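Local coordinates for purine nucleosidase, (IunH-1) (Sulfolobus solfataricus, PDB 3T8J), which is a purine nucleosidase of the nucleoside hydrolase family, an alpha/beta protein that holds a sodium ion, at residues I5-T10 with T32-N37; F118-P123 with V144-G149; S122-L127 with F163-D168; I182-W187 with A289-E294. All blocks are in the same frame, centred on the assembly; numbering follows the deposited sequence.

Contact 1: I5-T10 with T32-N37; sequences IIDCDT and TIVEGN. With NA (sodium ion), chain B.
D7 OD1 is gripped by two donors: T32 OG1, 2.6 Å away, reaches its anti lone pair, and the amide nitrogen of N126 from the helix after the neighbouring strand bonds it as well. The threonine hydroxyl can do this because it lies between its own backbone N and carbonyl carbon (chi1 53°); the T32 and D7 side chains cross at about a right angle. The other carboxylate oxygen, D7 OD2, rests 3.6 Å from V34 CG1. The backbones run parallel, C8 N donating to T32 O at 2.8 Å, T32 N to I6 O and V34 N to C8 O. The two strands belong to the beta-alpha-beta unit of strand 3-8, helix 12-23 and strand 27-33 in the central sheet. On the face of C8 and I33, the I33 CD1 methyl packs 3.6 Å from T10 OG1, a hydroxyl bonded to E43 O, and helix 40-53 covers the isoleucine. Past the strand ends, D9 divides its carboxylate: OD2 binds the sodium ion at 2.3 Å, and OD1 takes N37 N at 2.9 Å, 26° out of its plane. N37 ND2 bonds D9 O in the carbonyl plane at 3.1 Å along a bent path, and also donates to a water on the sodium.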
loop_
_atom_site.group_PDB
_atom_site.type_symbol
_atom_site.label_atom_id
_atom_site.label_comp_id
_atom_site.label_asym_id
_atom_site.label_seq_id
_atom_site.Cartn_x
_atom_site.Cartn_y
_atom_site.Cartn_z
ATOM N N ILE A 5 22.971 -2.181 -27.878
ATOM C CA ILE A 5 22.594 -3.455 -27.237
ATOM C C ILE A 5 21.092 -3.594 -27.383
ATOM O O ILE A 5 20.343 -2.633 -27.175
ATOM C CB ILE A 5 22.930 -3.464 -25.742
ATOM C CG1 ILE A 5 24.424 -3.425 -25.534
ATOM C CG2 ILE A 5 22.271 -4.669 -25.029
ATOM C CD1 ILE A 5 24.853 -3.339 -24.040
ATOM N N ILE A 6 20.629 -4.810 -27.736
ATOM C CA ILE A 6 19.197 -5.091 -27.737
ATOM C C ILE A 6 18.912 -6.102 -26.633
ATOM O O ILE A 6 19.556 -7.137 -26.557
ATOM C CB ILE A 6 18.684 -5.566 -29.148
ATOM C CG1 ILE A 6 17.161 -5.759 -29.154
ATOM C CG2 ILE A 6 19.396 -6.806 -29.644
ATOM C CD1 ILE A 6 16.599 -6.046 -30.570
ATOM N N ASP A 7 17.953 -5.770 -25.769
ATOM C CA ASP A 7 17.585 -6.571 -24.595
ATOM C C ASP A 7 16.222 -7.201 -24.848
ATOM O O ASP A 7 15.232 -6.497 -25.041
ATOM C CB ASP A 7 17.594 -5.676 -23.344
ATOM C CG ASP A 7 17.428 -6.463 -22.039
ATOM O OD1 ASP A 7 18.340 -7.219 -21.611
ATOM O OD2 ASP A 7 16.337 -6.344 -21.410
ATOM N N CYS A 8 16.214 -8.538 -24.855
ATOM C CA CYS A 8 15.119 -9.366 -25.391
ATOM C C CYS A 8 14.585 -10.422 -24.405
ATOM O O CYS A 8 15.352 -11.231 -23.866
ATOM C CB CYS A 8 15.621 -10.139 -26.621
ATOM S SG CYS A 8 16.128 -9.114 -27.982
ATOM N N ASP A 9 13.253 -10.451 -24.229
ATOM C CA ASP A 9 12.521 -11.612 -23.686
ATOM C C ASP A 9 11.958 -12.351 -24.897
ATOM O O ASP A 9 10.785 -12.280 -25.212
ATOM C CB ASP A 9 11.439 -11.244 -22.638
ATOM C CG ASP A 9 10.361 -10.253 -23.128
ATOM O OD1 ASP A 9 9.225 -10.308 -22.596
ATOM O OD2 ASP A 9 10.624 -9.361 -23.980
ATOM N N THR A 10 12.868 -12.994 -25.615
ATOM C CA THR A 10 12.758 -13.137 -27.074
ATOM C C THR A 10 11.507 -13.841 -27.583
ATOM O O THR A 10 11.347 -15.049 -27.387
ATOM C CB THR A 10 13.956 -13.939 -27.622
ATOM O OG1 THR A 10 15.169 -13.620 -26.900
ATOM C CG2 THR A 10 14.130 -13.676 -29.127
ATOM N N THR A 32 21.122 -9.213 -25.118
ATOM C CA THR A 32 21.009 -9.584 -23.696
ATOM C C THR A 32 19.612 -10.195 -23.499
ATOM O O THR A 32 18.663 -9.771 -24.179
ATOM C CB THR A 32 21.279 -8.365 -22.761
ATOM O OG1 THR A 32 20.439 -7.265 -23.121
ATOM C CG2 THR A 32 22.785 -7.962 -22.838
ATOM N N ILE A 33 19.503 -11.232 -22.659
ATOM C CA ILE A 33 18.233 -11.954 -22.467
ATOM C C ILE A 33 17.703 -11.751 -21.065
ATOM O O ILE A 33 18.458 -11.863 -20.094
ATOM C CB ILE A 33 18.410 -13.476 -22.722
ATOM C CG1 ILE A 33 19.136 -13.741 -24.052
ATOM C CG2 ILE A 33 17.029 -14.199 -22.716
ATOM C CD1 ILE A 33 18.354 -13.294 -25.288
ATOM N N VAL A 34 16.394 -11.516 -20.969
ATOM C CA VAL A 34 15.721 -11.246 -19.697
ATOM C C VAL A 34 14.425 -12.070 -19.602
ATOM O O VAL A 34 13.818 -12.375 -20.637
ATOM C CB VAL A 34 15.456 -9.723 -19.533
ATOM C CG1 VAL A 34 14.402 -9.228 -20.534
ATOM C CG2 VAL A 34 15.053 -9.357 -18.072
ATOM N N GLU A 35 13.984 -12.354 -18.389
ATOM C CA GLU A 35 12.679 -13.014 -18.181
ATOM C C GLU A 35 11.549 -12.203 -18.809
ATOM O O GLU A 35 11.616 -10.943 -18.864
ATOM C CB GLU A 35 12.409 -13.237 -16.667
ATOM C CG GLU A 35 11.831 -12.049 -15.904
ATOM C CD GLU A 35 12.829 -10.953 -15.540
ATOM O OE1 GLU A 35 14.050 -11.210 -15.572
ATOM O OE2 GLU A 35 12.352 -9.837 -15.172
ATOM N N GLY A 36 10.499 -12.879 -19.239
ATOM C CA GLY A 36 9.292 -12.205 -19.711
ATOM C C GLY A 36 8.370 -13.135 -20.487
ATOM O O GLY A 36 7.731 -13.989 -19.908
ATOM N N ASN A 37 8.258 -12.879 -21.775
ATOM C CA ASN A 37 7.218 -13.462 -22.622
ATOM C C ASN A 37 7.079 -14.982 -22.524
ATOM O O ASN A 37 5.956 -15.485 -22.447
ATOM C CB ASN A 37 7.504 -13.151 -24.093
ATOM C CG ASN A 37 7.163 -11.722 -24.496
ATOM O OD1 ASN A 37 6.191 -11.126 -24.019
ATOM N ND2 ASN A 37 7.938 -11.191 -25.432
HETATM NA NA NA B . 10.943 -7.809 -25.621
HETATM O O HOH W 1 8.909 -8.440 -26.624
#

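Contact 2: F118-P123 with V144-G149; sequences FLAISP and VWVMGG. With NA (sodium ion), chain B.
Strands 118-120 and 144-147 run parallel, 11° apart and 4.8 Å between axes at closest, and are laced by W145 N to F118 O, A120 N to W145 O and M147 N to A120 O. On one face of this pair A120 CB lies at the edge of the F118 ring, in its plane, 4.1 Å from V144 CG1 and 4.2 Å from V146 CG2. On the other face L119 holds CG anti to the backbone N (chi1 -180°), and a chi2 of 58° turns its CD1 methyl toward W145 CB, 3.9 Å away, while the indole NE1 turns to E117. Just beyond, I121 CG2 meets M147 CB at 4.1 Å, the two side chains crossing at about a right angle. Here segment 118-123 leaves the sheet to build the metal site: I121 O binds the sodium ion at 2.3 Å and S122 OG at 2.5 Å, with D9, D14 and a water as the other ligands. A second water donates to both S122 O and M147 O, bridging the two carbonyls where the segments part. The pair lies between strand 3-8, beside F118 to A120, and strand 182-185, beside V144 to V146; helix 237-246 covers L119, I121 and M147, and L127 of helix 125-133 packs on F118 and V144.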
loop_
_atom_site.group_PDB
_atom_site.type_symbol
_atom_site.label_atom_id
_atom_site.label_comp_id
_atom_site.label_asym_id
_atom_site.label_seq_id
_atom_site.Cartn_x
_atom_site.Cartn_y
_atom_site.Cartn_z
ATOM N N PHE A 118 20.794 1.727 -25.876
ATOM C CA PHE A 118 20.186 0.524 -25.281
ATOM C C PHE A 118 18.734 0.414 -25.720
ATOM O O PHE A 118 17.917 1.277 -25.409
ATOM C CB PHE A 118 20.284 0.589 -23.741
ATOM C CG PHE A 118 20.021 -0.699 -23.043
ATOM C CD1 PHE A 118 21.071 -1.522 -22.652
ATOM C CD2 PHE A 118 18.726 -1.079 -22.727
ATOM C CE1 PHE A 118 20.822 -2.737 -22.005
ATOM C CE2 PHE A 118 18.468 -2.301 -22.074
ATOM C CZ PHE A 118 19.542 -3.115 -21.697
ATOM N N LEU A 119 18.407 -0.665 -26.449
ATOM C CA LEU A 119 17.045 -0.883 -26.930
ATOM C C LEU A 119 16.352 -1.831 -25.942
ATOM O O LEU A 119 16.546 -3.057 -25.971
ATOM C CB LEU A 119 17.087 -1.414 -28.363
ATOM C CG LEU A 119 15.750 -1.693 -29.033
ATOM C CD1 LEU A 119 14.836 -0.465 -29.088
ATOM C CD2 LEU A 119 15.969 -2.259 -30.448
ATOM N N ALA A 120 15.605 -1.206 -25.025
ATOM C CA ALA A 120 14.926 -1.853 -23.913
ATOM C C ALA A 120 13.502 -2.182 -24.334
ATOM O O ALA A 120 12.548 -1.464 -23.995
ATOM C CB ALA A 120 14.926 -0.923 -22.674
ATOM N N ILE A 121 13.365 -3.302 -25.047
ATOM C CA ILE A 121 12.056 -3.766 -25.551
ATOM C C ILE A 121 11.451 -4.889 -24.706
ATOM O O ILE A 121 10.574 -5.609 -25.163
ATOM C CB ILE A 121 12.120 -4.158 -27.053
ATOM C CG1 ILE A 121 13.283 -5.107 -27.364
ATOM C CG2 ILE A 121 12.251 -2.888 -27.918
ATOM C CD1 ILE A 121 13.184 -5.810 -28.750
ATOM N N SER A 122 11.930 -5.025 -23.480
ATOM C CA SER A 122 11.603 -6.124 -22.574
ATOM C C SER A 122 11.551 -5.640 -21.128
ATOM O O SER A 122 11.886 -4.461 -20.841
ATOM C CB SER A 122 12.684 -7.209 -22.733
ATOM O OG SER A 122 12.893 -7.512 -24.125
ATOM N N PRO A 123 11.206 -6.512 -20.173
ATOM C CA PRO A 123 11.344 -6.121 -18.759
ATOM C C PRO A 123 12.764 -5.589 -18.437
ATOM O O PRO A 123 13.736 -6.005 -19.051
ATOM C CB PRO A 123 10.995 -7.403 -18.005
ATOM C CG PRO A 123 10.068 -8.129 -18.939
ATOM C CD PRO A 123 10.669 -7.876 -20.289
ATOM N N VAL A 144 18.457 5.475 -23.996
ATOM C CA VAL A 144 17.645 4.265 -23.722
ATOM C C VAL A 144 16.321 4.450 -24.442
ATOM O O VAL A 144 15.572 5.403 -24.175
ATOM C CB VAL A 144 17.446 4.042 -22.224
ATOM C CG1 VAL A 144 16.690 2.731 -21.970
ATOM C CG2 VAL A 144 18.815 4.013 -21.522
ATOM N N TRP A 145 16.006 3.487 -25.320
ATOM C CA TRP A 145 14.749 3.437 -26.065
ATOM C C TRP A 145 13.875 2.360 -25.422
ATOM O O TRP A 145 14.218 1.193 -25.484
ATOM C CB TRP A 145 15.033 3.095 -27.527
ATOM C CG TRP A 145 15.980 4.033 -28.248
ATOM C CD1 TRP A 145 17.335 3.868 -28.449
ATOM C CD2 TRP A 145 15.633 5.259 -28.907
ATOM N NE1 TRP A 145 17.832 4.917 -29.186
ATOM C CE2 TRP A 145 16.814 5.793 -29.463
ATOM C CE3 TRP A 145 14.436 5.971 -29.059
ATOM C CZ2 TRP A 145 16.819 6.986 -30.162
ATOM C CZ3 TRP A 145 14.454 7.163 -29.763
ATOM C CH2 TRP A 145 15.642 7.661 -30.290
ATOM N N VAL A 146 12.816 2.779 -24.760
ATOM C CA VAL A 146 11.984 1.885 -23.939
ATOM C C VAL A 146 10.655 1.606 -24.627
ATOM O O VAL A 146 9.916 2.539 -24.968
ATOM C CB VAL A 146 11.701 2.510 -22.560
ATOM C CG1 VAL A 146 10.715 1.638 -21.747
ATOM C CG2 VAL A 146 12.991 2.700 -21.752
ATOM N N MET A 147 10.362 0.326 -24.858
ATOM C CA MET A 147 8.987 -0.070 -25.175
ATOM C C MET A 147 8.379 -0.405 -23.812
ATOM O O MET A 147 8.835 -1.353 -23.126
ATOM C CB MET A 147 8.909 -1.292 -26.086
ATOM C CG MET A 147 7.504 -1.562 -26.621
ATOM S SD MET A 147 6.421 -2.308 -25.355
ATOM C CE MET A 147 4.934 -1.320 -25.562
ATOM N N GLY A 148 7.399 0.379 -23.380
ATOM C CA GLY A 148 6.791 0.104 -22.089
ATOM C C GLY A 148 5.721 1.087 -21.721
ATOM O O GLY A 148 5.689 2.191 -22.227
ATOM N N GLY A 149 4.862 0.656 -20.815
ATOM C CA GLY A 149 3.860 1.477 -20.200
ATOM C C GLY A 149 2.527 1.545 -20.908
ATOM O O GLY A 149 2.359 1.081 -22.054
HETATM NA NA NA B . 10.943 -7.809 -25.621
HETATM O O HOH W 2 10.603 -1.865 -20.778
HETATM O O HOH W 1 8.909 -8.440 -26.624
#

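Contact 3: S122-L127 with F163-D168; sequences SPLTNL and FNIWVD. With NA (sodium ion), chain B.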
loop_
_atom_site.group_PDB
_atom_site.type_symbol
_atom_site.label_atom_id
_atom_site.label_comp_id
_atom_site.label_asym_id
_atom_site.label_seq_id
_atom_site.Cartn_x
_atom_site.Cartn_y
_atom_site.Cartn_z
ATOM N N SER A 122 11.930 -5.025 -23.480
ATOM C CA SER A 122 11.603 -6.124 -22.574
ATOM C C SER A 122 11.551 -5.640 -21.128
ATOM O O SER A 122 11.886 -4.461 -20.841
ATOM C CB SER A 122 12.684 -7.209 -22.733
ATOM O OG SER A 122 12.893 -7.512 -24.125
ATOM N N PRO A 123 11.206 -6.512 -20.173
ATOM C CA PRO A 123 11.344 -6.121 -18.759
ATOM C C PRO A 123 12.764 -5.589 -18.437
ATOM O O PRO A 123 13.736 -6.005 -19.051
ATOM C CB PRO A 123 10.995 -7.403 -18.005
ATOM C CG PRO A 123 10.068 -8.129 -18.939
ATOM C CD PRO A 123 10.669 -7.876 -20.289
ATOM N N LEU A 124 12.870 -4.664 -17.485
ATOM C CA LEU A 124 14.069 -3.849 -17.326
ATOM C C LEU A 124 15.119 -4.377 -16.315
ATOM O O LEU A 124 16.073 -3.688 -15.922
ATOM C CB LEU A 124 13.632 -2.412 -17.001
ATOM C CG LEU A 124 12.957 -1.651 -18.156
ATOM C CD1 LEU A 124 12.224 -0.373 -17.660
ATOM C CD2 LEU A 124 13.940 -1.234 -19.230
ATOM N N THR A 125 14.976 -5.639 -15.935
ATOM C CA THR A 125 15.800 -6.238 -14.891
ATOM C C THR A 125 17.313 -6.154 -15.162
ATOM O O THR A 125 18.073 -5.873 -14.243
ATOM C CB THR A 125 15.342 -7.705 -14.619
ATOM O OG1 THR A 125 13.910 -7.736 -14.563
ATOM C CG2 THR A 125 15.935 -8.192 -13.304
ATOM N N ASN A 126 17.761 -6.449 -16.386
ATOM C CA ASN A 126 19.205 -6.434 -16.671
ATOM C C ASN A 126 19.782 -5.030 -16.597
ATOM O O ASN A 126 20.888 -4.845 -16.086
ATOM C CB ASN A 126 19.528 -7.030 -18.041
ATOM C CG ASN A 126 19.312 -8.514 -18.097
ATOM O OD1 ASN A 126 19.474 -9.196 -17.105
ATOM N ND2 ASN A 126 18.966 -9.022 -19.287
ATOM N N LEU A 127 19.048 -4.048 -17.146
ATOM C CA LEU A 127 19.555 -2.653 -17.103
ATOM C C LEU A 127 19.590 -2.163 -15.668
ATOM O O LEU A 127 20.524 -1.424 -15.285
ATOM C CB LEU A 127 18.743 -1.734 -18.018
ATOM C CG LEU A 127 19.205 -0.275 -18.119
ATOM C CD1 LEU A 127 20.600 -0.214 -18.706
ATOM C CD2 LEU A 127 18.229 0.519 -18.995
ATOM N N PHE A 163 2.894 -5.101 -20.005
ATOM C CA PHE A 163 3.671 -6.259 -19.602
ATOM C C PHE A 163 5.111 -5.979 -19.153
ATOM O O PHE A 163 5.512 -6.430 -18.084
ATOM C CB PHE A 163 3.689 -7.263 -20.756
ATOM C CG PHE A 163 4.349 -8.565 -20.430
ATOM C CD1 PHE A 163 3.663 -9.528 -19.697
ATOM C CD2 PHE A 163 5.630 -8.850 -20.878
ATOM C CE1 PHE A 163 4.261 -10.752 -19.400
ATOM C CE2 PHE A 163 6.219 -10.074 -20.597
ATOM C CZ PHE A 163 5.520 -11.035 -19.882
ATOM N N ASN A 164 5.894 -5.273 -19.964
ATOM C CA ASN A 164 7.328 -5.100 -19.637
ATOM C C ASN A 164 7.515 -4.428 -18.273
ATOM O O ASN A 164 8.341 -4.865 -17.468
ATOM C CB ASN A 164 8.050 -4.280 -20.704
ATOM C CG ASN A 164 8.240 -5.044 -21.991
ATOM O OD1 ASN A 164 8.142 -6.278 -22.017
ATOM N ND2 ASN A 164 8.539 -4.318 -23.096
ATOM N N ILE A 165 6.736 -3.376 -18.010
ATOM C CA ILE A 165 6.835 -2.680 -16.721
ATOM C C ILE A 165 6.268 -3.541 -15.590
ATOM O O ILE A 165 6.861 -3.653 -14.505
ATOM C CB ILE A 165 6.127 -1.309 -16.760
ATOM C CG1 ILE A 165 6.638 -0.455 -17.933
ATOM C CG2 ILE A 165 6.279 -0.531 -15.399
ATOM C CD1 ILE A 165 8.141 -0.151 -17.886
ATOM N N TRP A 166 5.114 -4.186 -15.831
ATOM C CA TRP A 166 4.468 -5.025 -14.817
ATOM C C TRP A 166 5.364 -6.220 -14.354
ATOM O O TRP A 166 5.361 -6.574 -13.171
ATOM C CB TRP A 166 3.128 -5.566 -15.381
ATOM C CG TRP A 166 2.400 -6.474 -14.448
ATOM C CD1 TRP A 166 1.465 -6.135 -13.492
ATOM C CD2 TRP A 166 2.527 -7.901 -14.379
ATOM N NE1 TRP A 166 1.030 -7.253 -12.816
ATOM C CE2 TRP A 166 1.678 -8.351 -13.340
ATOM C CE3 TRP A 166 3.302 -8.844 -15.078
ATOM C CZ2 TRP A 166 1.570 -9.693 -13.002
ATOM C CZ3 TRP A 166 3.183 -10.173 -14.734
ATOM C CH2 TRP A 166 2.330 -10.584 -13.702
ATOM N N VAL A 167 6.090 -6.841 -15.273
ATOM C CA VAL A 167 6.916 -8.036 -14.934
ATOM C C VAL A 167 7.901 -7.712 -13.821
ATOM O O VAL A 167 8.055 -8.459 -12.850
ATOM C CB VAL A 167 7.619 -8.615 -16.161
ATOM C CG1 VAL A 167 8.790 -9.546 -15.767
ATOM C CG2 VAL A 167 6.609 -9.369 -17.077
ATOM N N ASP A 168 8.535 -6.539 -13.951
ATOM C CA ASP A 168 9.529 -6.096 -12.970
ATOM C C ASP A 168 9.417 -4.597 -12.737
ATOM O O ASP A 168 10.193 -3.822 -13.287
ATOM C CB ASP A 168 10.948 -6.535 -13.318
ATOM C CG ASP A 168 11.900 -6.416 -12.130
ATOM O OD1 ASP A 168 11.527 -5.768 -11.123
ATOM O OD2 ASP A 168 13.027 -6.971 -12.182
HETATM NA NA NA B . 10.943 -7.809 -25.621
HETATM O O HOH W 3 10.470 -3.789 -16.097
HETATM O O HOH W 1 8.909 -8.440 -26.624
#
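N164, in the short helix 163-167, lays its amide against the backbone of S122, CG 3.5 Å from S122 C, in a meeting of two segments that each follow a parallel strand of the central sheet and lead into a helix. Its OD1 touches P123 CD at 3.5 Å, the two side chains crossing at about a right angle; ND2 is hydrogen-bonded to M147 O, which helps hold the amide beside S122, whose OG binds the sodium ion and is hydrogen-bonded to D7 O. I165 follows, its CD1 lying 4.1 Å from L124 CD1, side by side and pointing the same way, with A172 of helix 169-177 against both. V167 presses CG1 on P123 CG at 3.7 Å, while its CG2 sits over one face of the F163 ring, toward its rim. D168 is the N-cap before helix 169-177, its side chain capping a backbone N there; L124 holds the N-cap position before helix 125-133. A water accepts from L124 N and donates to N164 O and D168 O. With CG anti to the backbone N (chi1 -164°), the D168 carboxylate extends to T125, where OD2 lies 2.7 Å from T125 OG1, a hydroxyl that E35 OE2 also approaches.

Contact 4: I182-W187 with A289-E294; sequences ITMIPW and AEIVYE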
loop_
_atom_site.group_PDB
_atom_site.type_symbol
_atom_site.label_atom_id
_atom_site.label_comp_id
_atom_site.label_asym_id
_atom_site.label_seq_id
_atom_site.Cartn_x
_atom_site.Cartn_y
_atom_site.Cartn_z
ATOM N N ILE A 182 15.812 8.870 -21.703
ATOM C CA ILE A 182 14.784 7.879 -22.067
ATOM C C ILE A 182 13.785 8.462 -23.040
ATOM O O ILE A 182 13.232 9.551 -22.788
ATOM C CB ILE A 182 14.007 7.419 -20.816
ATOM C CG1 ILE A 182 14.900 6.607 -19.883
ATOM C CG2 ILE A 182 12.749 6.600 -21.215
ATOM C CD1 ILE A 182 14.281 6.354 -18.490
ATOM N N THR A 183 13.521 7.725 -24.128
ATOM C CA THR A 183 12.361 7.945 -24.974
ATOM C C THR A 183 11.522 6.661 -24.873
ATOM O O THR A 183 12.050 5.582 -25.059
ATOM C CB THR A 183 12.734 8.288 -26.438
ATOM O OG1 THR A 183 13.349 9.593 -26.468
ATOM C CG2 THR A 183 11.488 8.303 -27.314
ATOM N N MET A 184 10.247 6.832 -24.528
ATOM C CA MET A 184 9.336 5.725 -24.168
ATOM C C MET A 184 8.191 5.644 -25.176
ATOM O O MET A 184 7.545 6.638 -25.489
ATOM C CB MET A 184 8.790 6.016 -22.762
ATOM C CG MET A 184 7.774 5.158 -22.248
ATOM S SD MET A 184 7.241 5.984 -20.690
ATOM C CE MET A 184 7.198 4.495 -19.926
ATOM N N ILE A 185 7.926 4.424 -25.652
ATOM C CA ILE A 185 6.851 4.117 -26.580
ATOM C C ILE A 185 5.824 3.240 -25.830
ATOM O O ILE A 185 6.101 2.072 -25.549
ATOM C CB ILE A 185 7.392 3.361 -27.828
ATOM C CG1 ILE A 185 8.231 4.262 -28.774
ATOM C CG2 ILE A 185 6.254 2.829 -28.701
ATOM C CD1 ILE A 185 9.486 4.928 -28.177
ATOM N N PRO A 186 4.636 3.783 -25.519
ATOM C CA PRO A 186 3.637 3.024 -24.734
ATOM C C PRO A 186 2.787 2.043 -25.546
ATOM O O PRO A 186 2.508 2.280 -26.727
ATOM C CB PRO A 186 2.728 4.122 -24.146
ATOM C CG PRO A 186 3.375 5.412 -24.487
ATOM C CD PRO A 186 4.243 5.201 -25.647
ATOM N N TRP A 187 2.342 0.986 -24.871
ATOM C CA TRP A 187 1.414 0.029 -25.450
ATOM C C TRP A 187 0.153 0.685 -25.999
ATOM O O TRP A 187 -0.313 0.327 -27.101
ATOM C CB TRP A 187 1.005 -0.975 -24.380
ATOM C CG TRP A 187 -0.064 -1.963 -24.838
ATOM C CD1 TRP A 187 -1.398 -1.950 -24.520
ATOM C CD2 TRP A 187 0.136 -3.070 -25.704
ATOM N NE1 TRP A 187 -2.049 -2.995 -25.153
ATOM C CE2 TRP A 187 -1.121 -3.700 -25.876
ATOM C CE3 TRP A 187 1.257 -3.611 -26.340
ATOM C CZ2 TRP A 187 -1.284 -4.850 -26.668
ATOM C CZ3 TRP A 187 1.080 -4.752 -27.129
ATOM C CH2 TRP A 187 -0.170 -5.351 -27.268
ATOM N N ALA A 289 11.175 11.475 -18.850
ATOM C CA ALA A 289 11.024 10.667 -20.069
ATOM C C ALA A 289 10.356 11.441 -21.165
ATOM O O ALA A 289 9.453 12.234 -20.905
ATOM C CB ALA A 289 10.227 9.386 -19.786
ATOM N N GLU A 290 10.799 11.214 -22.393
ATOM C CA GLU A 290 10.133 11.735 -23.563
ATOM C C GLU A 290 9.210 10.641 -24.044
ATOM O O GLU A 290 9.684 9.553 -24.369
ATOM C CB GLU A 290 11.124 12.081 -24.645
ATOM C CG GLU A 290 10.513 12.676 -25.863
ATOM C CD GLU A 290 11.576 12.990 -26.904
ATOM O OE1 GLU A 290 12.279 12.035 -27.348
ATOM O OE2 GLU A 290 11.691 14.173 -27.255
ATOM N N ILE A 291 7.928 10.931 -24.098
ATOM C CA ILE A 291 6.926 9.919 -24.443
ATOM C C ILE A 291 6.418 10.153 -25.867
ATOM O O ILE A 291 6.072 11.268 -26.244
ATOM C CB ILE A 291 5.740 9.950 -23.443
ATOM C CG1 ILE A 291 6.253 9.847 -22.002
ATOM C CG2 ILE A 291 4.685 8.887 -23.824
ATOM C CD1 ILE A 291 5.119 9.863 -20.907
ATOM N N VAL A 292 6.362 9.079 -26.669
ATOM C CA VAL A 292 5.814 9.140 -28.021
ATOM C C VAL A 292 4.307 8.901 -27.964
ATOM O O VAL A 292 3.856 7.876 -27.441
ATOM C CB VAL A 292 6.483 8.095 -28.939
ATOM C CG1 VAL A 292 5.799 8.039 -30.315
ATOM C CG2 VAL A 292 7.994 8.397 -29.059
ATOM N N TYR A 293 3.529 9.849 -28.481
ATOM C CA TYR A 293 2.067 9.772 -28.446
ATOM C C TYR A 293 1.432 9.473 -29.806
ATOM O O TYR A 293 0.279 9.047 -29.850
ATOM C CB TYR A 293 1.476 11.070 -27.851
ATOM C CG TYR A 293 1.530 11.128 -26.332
ATOM C CD1 TYR A 293 2.598 11.711 -25.641
ATOM C CD2 TYR A 293 0.513 10.567 -25.570
ATOM C CE1 TYR A 293 2.611 11.746 -24.230
ATOM C CE2 TYR A 293 0.528 10.600 -24.171
ATOM C CZ TYR A 293 1.595 11.175 -23.506
ATOM O OH TYR A 293 1.582 11.180 -22.107
ATOM N N GLU A 294 2.158 9.697 -30.906
ATOM C CA GLU A 294 1.666 9.428 -32.264
ATOM C C GLU A 294 2.829 9.036 -33.196
ATOM O O GLU A 294 3.977 9.460 -32.973
ATOM C CB GLU A 294 0.945 10.666 -32.847
ATOM C CG GLU A 294 -0.258 11.200 -32.045
ATOM C CD GLU A 294 -0.876 12.463 -32.655
ATOM O OE1 GLU A 294 -0.821 12.649 -33.895
ATOM O OE2 GLU A 294 -1.418 13.275 -31.874
#
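T183 and E290 stand side by side where these two parallel strands come closest, T183 OG1 bonding E290 OE1 at 2.8 Å on the anti side of the carboxylate. The glutamate chain is extended, CG anti to the backbone N (chi1 -178°), which carries the acid along the threonine to the partly exposed side of the contact; there R254 makes a salt bridge to OE1, and K143 bonds T183 OG1. Inward, the packing is apolar and closer-knit. On the same face as the polar pair V292 CG2, T183 CG2 and I185 CD1 form a triangle of methyls, V292 CG2 lying 3.9 Å from each of the others. Across the sheet I182 CG2 touches A289 CB at 4.0 Å, and M184 SD lies 4.2 Å from I291 CG1, the two side chains pointing the same way. The backbones are joined by E290 N to I182 O, by M184 N to E290 O, and by V292 N to M184 O. The axes of 182-185 and 289-294 are inclined by 28°, and the ladder ends at P186. Having no N-H, this proline offers V292 O only its CD, 3.2 Å away, and that buried carbonyl has no hydrogen-bond partner in the model; P186 CG instead packs on I291 CG2 at 3.8 Å. Strand 182-185 is flanked on its other edge by strand 141-147, and strand 289-295 by antiparallel 251-261; F176 of helix 169-177 covers I182, M184 and A289, while I244 of helix 237-246 covers I185 and V292.

Contacts 1, 2 and 4 are parallel strand pairings of one sheet: strand 3-8 of contact 1 adjoins strand 116-120 of contact 2, and strand 141-147 of contact 2 adjoins strand 182-185 of contact 4. Contact 3 joins what follows two of those strands and shares S122 and P123 with contact 2. Contacts 1 to 3 are wholly buried and meet at the sodium ion, and many of their polar groups bind the metal, its ligands or waters; D7 O, for instance, bonds S122 OG. Contact 4, about 19 Å from contact 1 between centres, has no metal and mostly aliphatic packing; it is largely buried, with only E290 of its touching residues partly exposed, paired with R254.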